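Long-range contact in conserved protein (Methanothermobacter thermautotrophicus, PDB 3BEY), which is of unknown function but, as a member of the carboxymuconolactone decarboxylase family with an AhpD-like fold, may have peroxiredoxin activity: residues R35-V46 against A64-A75. Residues are numbered along the deposited sequence; the frame is centred on the assembly and turned at random.
Sequences REKLLISVACSV and AGITEGELAEAA
R35 reaches E70 with its chain extended, CG anti to the backbone N (chi1 173°), and NH1 donates to E70 OE2 at 2.6 Å in a salt bridge; NH2 adds a weak bond to the same oxygen. OE2 lies near the guanidinium plane, but NH1 meets it from above the carboxylate, the two planes being turned 45° apart. E70 OE1 accepts from T67 N (3.2 Å), while G69 N donates to T67 OG1: a capping box that fixes the carboxylate at the start of helix 68-90. An alanine in place of E70 would probably leave the R35 guanidinium without this mate and T67 N without its side-chain acceptor. Inward, I66 sets CD1 against L38 CB (3.9 Å) and CG2 against L39 CD2, which also touches L71 CD1. V42 and L71 cross at about a right angle. Alanines allow close approach, A43 CA lying 4.7 Å from A75 CA. The axes of 35-46 and 68-75 approach to 8.3 Å, crossing at -50°, within an all-helical AhpD-like fold. S45 packs against H57 and C53 of helix 51-62, C53 being disulfide-bonded to C50, and L71 against L62; R35 NE is salt-bridged to E36 of a second subunit, and A75 packs on A90 of a third.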
loop_
_atom_site.group_PDB
_atom_site.type_symbol
_atom_site.label_atom_id
_atom_site.label_comp_id
_atom_site.label_asym_id
_atom_site.label_seq_id
_atom_site.Cartn_x
_atom_site.Cartn_y
_atom_site.Cartn_z
ATOM N N ARG D 35 13.262 -7.731 -22.350
ATOM C CA ARG D 35 13.432 -6.313 -22.112
ATOM C C ARG D 35 12.197 -5.734 -21.416
ATOM O O ARG D 35 12.303 -5.037 -20.409
ATOM C CB ARG D 35 13.667 -5.595 -23.443
ATOM C CG ARG D 35 13.694 -4.091 -23.340
ATOM C CD ARG D 35 13.948 -3.462 -24.694
ATOM N NE ARG D 35 13.688 -2.024 -24.684
ATOM C CZ ARG D 35 14.525 -1.107 -24.213
ATOM N NH1 ARG D 35 14.182 0.174 -24.247
ATOM N NH2 ARG D 35 15.708 -1.463 -23.729
ATOM N N GLU D 36 11.025 -6.038 -21.960
ATOM C CA GLU D 36 9.781 -5.526 -21.413
ATOM C C GLU D 36 9.531 -6.016 -19.988
ATOM O O GLU D 36 9.175 -5.229 -19.113
ATOM C CB GLU D 36 8.635 -5.897 -22.353
ATOM C CG GLU D 36 8.896 -5.406 -23.773
ATOM C CD GLU D 36 7.941 -5.986 -24.803
ATOM O OE1 GLU D 36 7.654 -7.205 -24.739
ATOM O OE2 GLU D 36 7.492 -5.222 -25.691
ATOM N N LYS D 37 9.746 -7.306 -19.750
ATOM C CA LYS D 37 9.557 -7.867 -18.415
ATOM C C LYS D 37 10.521 -7.266 -17.384
ATOM O O LYS D 37 10.169 -7.115 -16.212
ATOM C CB LYS D 37 9.696 -9.388 -18.462
ATOM C CG LYS D 37 8.535 -10.065 -19.198
ATOM C CD LYS D 37 8.820 -11.532 -19.499
ATOM C CE LYS D 37 9.925 -11.675 -20.546
ATOM N NZ LYS D 37 10.160 -13.083 -20.928
ATOM N N LEU D 38 11.725 -6.905 -17.817
ATOM C CA LEU D 38 12.706 -6.304 -16.918
ATOM C C LEU D 38 12.275 -4.887 -16.538
ATOM O O LEU D 38 12.291 -4.526 -15.364
ATOM C CB LEU D 38 14.097 -6.273 -17.570
ATOM C CG LEU D 38 14.805 -7.630 -17.663
ATOM C CD1 LEU D 38 16.049 -7.504 -18.522
ATOM C CD2 LEU D 38 15.164 -8.126 -16.269
ATOM N N LEU D 39 11.905 -4.084 -17.530
ATOM C CA LEU D 39 11.438 -2.731 -17.262
ATOM C C LEU D 39 10.193 -2.798 -16.366
ATOM O O LEU D 39 10.069 -2.055 -15.390
ATOM C CB LEU D 39 11.089 -2.018 -18.570
ATOM C CG LEU D 39 12.247 -1.674 -19.515
ATOM C CD1 LEU D 39 11.713 -1.481 -20.916
ATOM C CD2 LEU D 39 12.979 -0.415 -19.004
ATOM N N ILE D 40 9.274 -3.695 -16.693
ATOM C CA ILE D 40 8.064 -3.832 -15.902
ATOM C C ILE D 40 8.375 -4.200 -14.447
ATOM O O ILE D 40 7.753 -3.660 -13.534
ATOM C CB ILE D 40 7.116 -4.875 -16.541
ATOM C CG1 ILE D 40 6.589 -4.326 -17.866
ATOM C CG2 ILE D 40 5.932 -5.171 -15.627
ATOM C CD1 ILE D 40 5.888 -5.364 -18.684
ATOM N N SER D 41 9.343 -5.099 -14.241
ATOM C CA SER D 41 9.734 -5.525 -12.895
ATOM C C SER D 41 10.275 -4.375 -12.074
ATOM O O SER D 41 10.039 -4.294 -10.867
ATOM C CB SER D 41 10.820 -6.599 -12.940
ATOM O OG SER D 41 10.342 -7.805 -13.483
ATOM N N VAL D 42 11.025 -3.497 -12.719
ATOM C CA VAL D 42 11.589 -2.378 -12.008
ATOM C C VAL D 42 10.491 -1.381 -11.656
ATOM O O VAL D 42 10.332 -1.019 -10.489
ATOM C CB VAL D 42 12.696 -1.692 -12.842
ATOM C CG1 VAL D 42 13.134 -0.392 -12.166
ATOM C CG2 VAL D 42 13.881 -2.635 -12.992
ATOM N N ALA D 43 9.724 -0.964 -12.660
ATOM C CA ALA D 43 8.646 -0.005 -12.453
ATOM C C ALA D 43 7.652 -0.468 -11.383
ATOM O O ALA D 43 7.181 0.342 -10.586
ATOM C CB ALA D 43 7.930 0.257 -13.761
ATOM N N CYS D 44 7.333 -1.760 -11.365
ATOM C CA CYS D 44 6.410 -2.305 -10.370
ATOM C C CYS D 44 7.021 -2.313 -8.972
ATOM O O CYS D 44 6.319 -2.107 -7.978
ATOM C CB CYS D 44 5.996 -3.727 -10.743
ATOM S SG CYS D 44 4.678 -3.801 -11.955
ATOM N N SER D 45 8.328 -2.561 -8.900
ATOM C CA SER D 45 9.041 -2.568 -7.622
ATOM C C SER D 45 8.935 -1.188 -7.007
ATOM O O SER D 45 8.788 -1.047 -5.793
ATOM C CB SER D 45 10.526 -2.893 -7.820
ATOM O OG SER D 45 10.695 -4.174 -8.394
ATOM N N VAL D 46 9.017 -0.179 -7.873
ATOM C CA VAL D 46 8.950 1.212 -7.463
ATOM C C VAL D 46 7.535 1.603 -7.033
ATOM O O VAL D 46 7.360 2.275 -6.016
ATOM C CB VAL D 46 9.431 2.142 -8.615
ATOM C CG1 VAL D 46 9.108 3.608 -8.309
ATOM C CG2 VAL D 46 10.935 1.973 -8.799
ATOM N N ALA D 64 21.516 -6.740 -18.175
ATOM C CA ALA D 64 20.848 -7.170 -19.397
ATOM C C ALA D 64 21.017 -6.108 -20.473
ATOM O O ALA D 64 20.488 -6.236 -21.574
ATOM C CB ALA D 64 19.366 -7.410 -19.134
ATOM N N GLY D 65 21.733 -5.040 -20.137
ATOM C CA GLY D 65 21.980 -3.999 -21.112
ATOM C C GLY D 65 21.024 -2.833 -21.147
ATOM O O GLY D 65 21.066 -2.033 -22.081
ATOM N N ILE D 66 20.157 -2.724 -20.149
ATOM C CA ILE D 66 19.221 -1.612 -20.106
ATOM C C ILE D 66 19.877 -0.457 -19.347
ATOM O O ILE D 66 20.464 -0.661 -18.285
ATOM C CB ILE D 66 17.898 -2.033 -19.412
ATOM C CG1 ILE D 66 17.260 -3.180 -20.202
ATOM C CG2 ILE D 66 16.946 -0.844 -19.317
ATOM C CD1 ILE D 66 15.914 -3.623 -19.693
ATOM N N THR D 67 19.788 0.749 -19.897
ATOM C CA THR D 67 20.388 1.927 -19.273
ATOM C C THR D 67 19.585 2.464 -18.093
ATOM O O THR D 67 18.393 2.172 -17.956
ATOM C CB THR D 67 20.539 3.077 -20.282
ATOM O OG1 THR D 67 21.163 4.200 -19.643
ATOM C CG2 THR D 67 19.179 3.506 -20.799
ATOM N N GLU D 68 20.241 3.256 -17.247
ATOM C CA GLU D 68 19.583 3.845 -16.090
ATOM C C GLU D 68 18.566 4.871 -16.571
ATOM O O GLU D 68 17.630 5.219 -15.854
ATOM C CB GLU D 68 20.605 4.531 -15.178
ATOM C CG GLU D 68 21.686 3.606 -14.641
ATOM C CD GLU D 68 22.665 4.316 -13.722
ATOM O OE1 GLU D 68 23.247 5.336 -14.150
ATOM O OE2 GLU D 68 22.856 3.854 -12.574
ATOM N N GLY D 69 18.755 5.349 -17.796
ATOM C CA GLY D 69 17.846 6.335 -18.345
ATOM C C GLY D 69 16.494 5.740 -18.670
ATOM O O GLY D 69 15.454 6.338 -18.391
ATOM N N GLU D 70 16.498 4.557 -19.271
ATOM C CA GLU D 70 15.254 3.900 -19.620
ATOM C C GLU D 70 14.589 3.419 -18.337
ATOM O O GLU D 70 13.368 3.380 -18.226
ATOM C CB GLU D 70 15.536 2.735 -20.568
ATOM C CG GLU D 70 16.136 3.193 -21.902
ATOM C CD GLU D 70 16.707 2.050 -22.735
ATOM O OE1 GLU D 70 17.668 1.394 -22.271
ATOM O OE2 GLU D 70 16.191 1.811 -23.855
ATOM N N LEU D 71 15.411 3.070 -17.359
ATOM C CA LEU D 71 14.929 2.598 -16.080
ATOM C C LEU D 71 14.250 3.734 -15.305
ATOM O O LEU D 71 13.212 3.531 -14.666
ATOM C CB LEU D 71 16.104 2.035 -15.287
ATOM C CG LEU D 71 16.023 0.583 -14.826
ATOM C CD1 LEU D 71 15.481 -0.313 -15.934
ATOM C CD2 LEU D 71 17.413 0.136 -14.392
ATOM N N ALA D 72 14.832 4.930 -15.368
ATOM C CA ALA D 72 14.269 6.079 -14.669
ATOM C C ALA D 72 12.901 6.437 -15.237
ATOM O O ALA D 72 12.047 6.965 -14.526
ATOM C CB ALA D 72 15.202 7.271 -14.771
ATOM N N GLU D 73 12.707 6.156 -16.525
ATOM C CA GLU D 73 11.441 6.432 -17.201
ATOM C C GLU D 73 10.404 5.419 -16.750
ATOM O O GLU D 73 9.225 5.741 -16.635
ATOM C CB GLU D 73 11.626 6.354 -18.717
ATOM C CG GLU D 73 10.330 6.277 -19.525
ATOM C CD GLU D 73 9.413 7.479 -19.322
ATOM O OE1 GLU D 73 9.801 8.431 -18.606
ATOM O OE2 GLU D 73 8.299 7.459 -19.887
ATOM N N ALA D 74 10.856 4.194 -16.505
ATOM C CA ALA D 74 9.984 3.130 -16.040
ATOM C C ALA D 74 9.442 3.539 -14.679
ATOM O O ALA D 74 8.257 3.389 -14.406
ATOM C CB ALA D 74 10.762 1.823 -15.922
ATOM N N ALA D 75 10.318 4.059 -13.827
ATOM C CA ALA D 75 9.913 4.501 -12.497
ATOM C C ALA D 75 8.961 5.683 -12.611
ATOM O O ALA D 75 7.938 5.738 -11.924
ATOM C CB ALA D 75 11.138 4.898 -11.669
#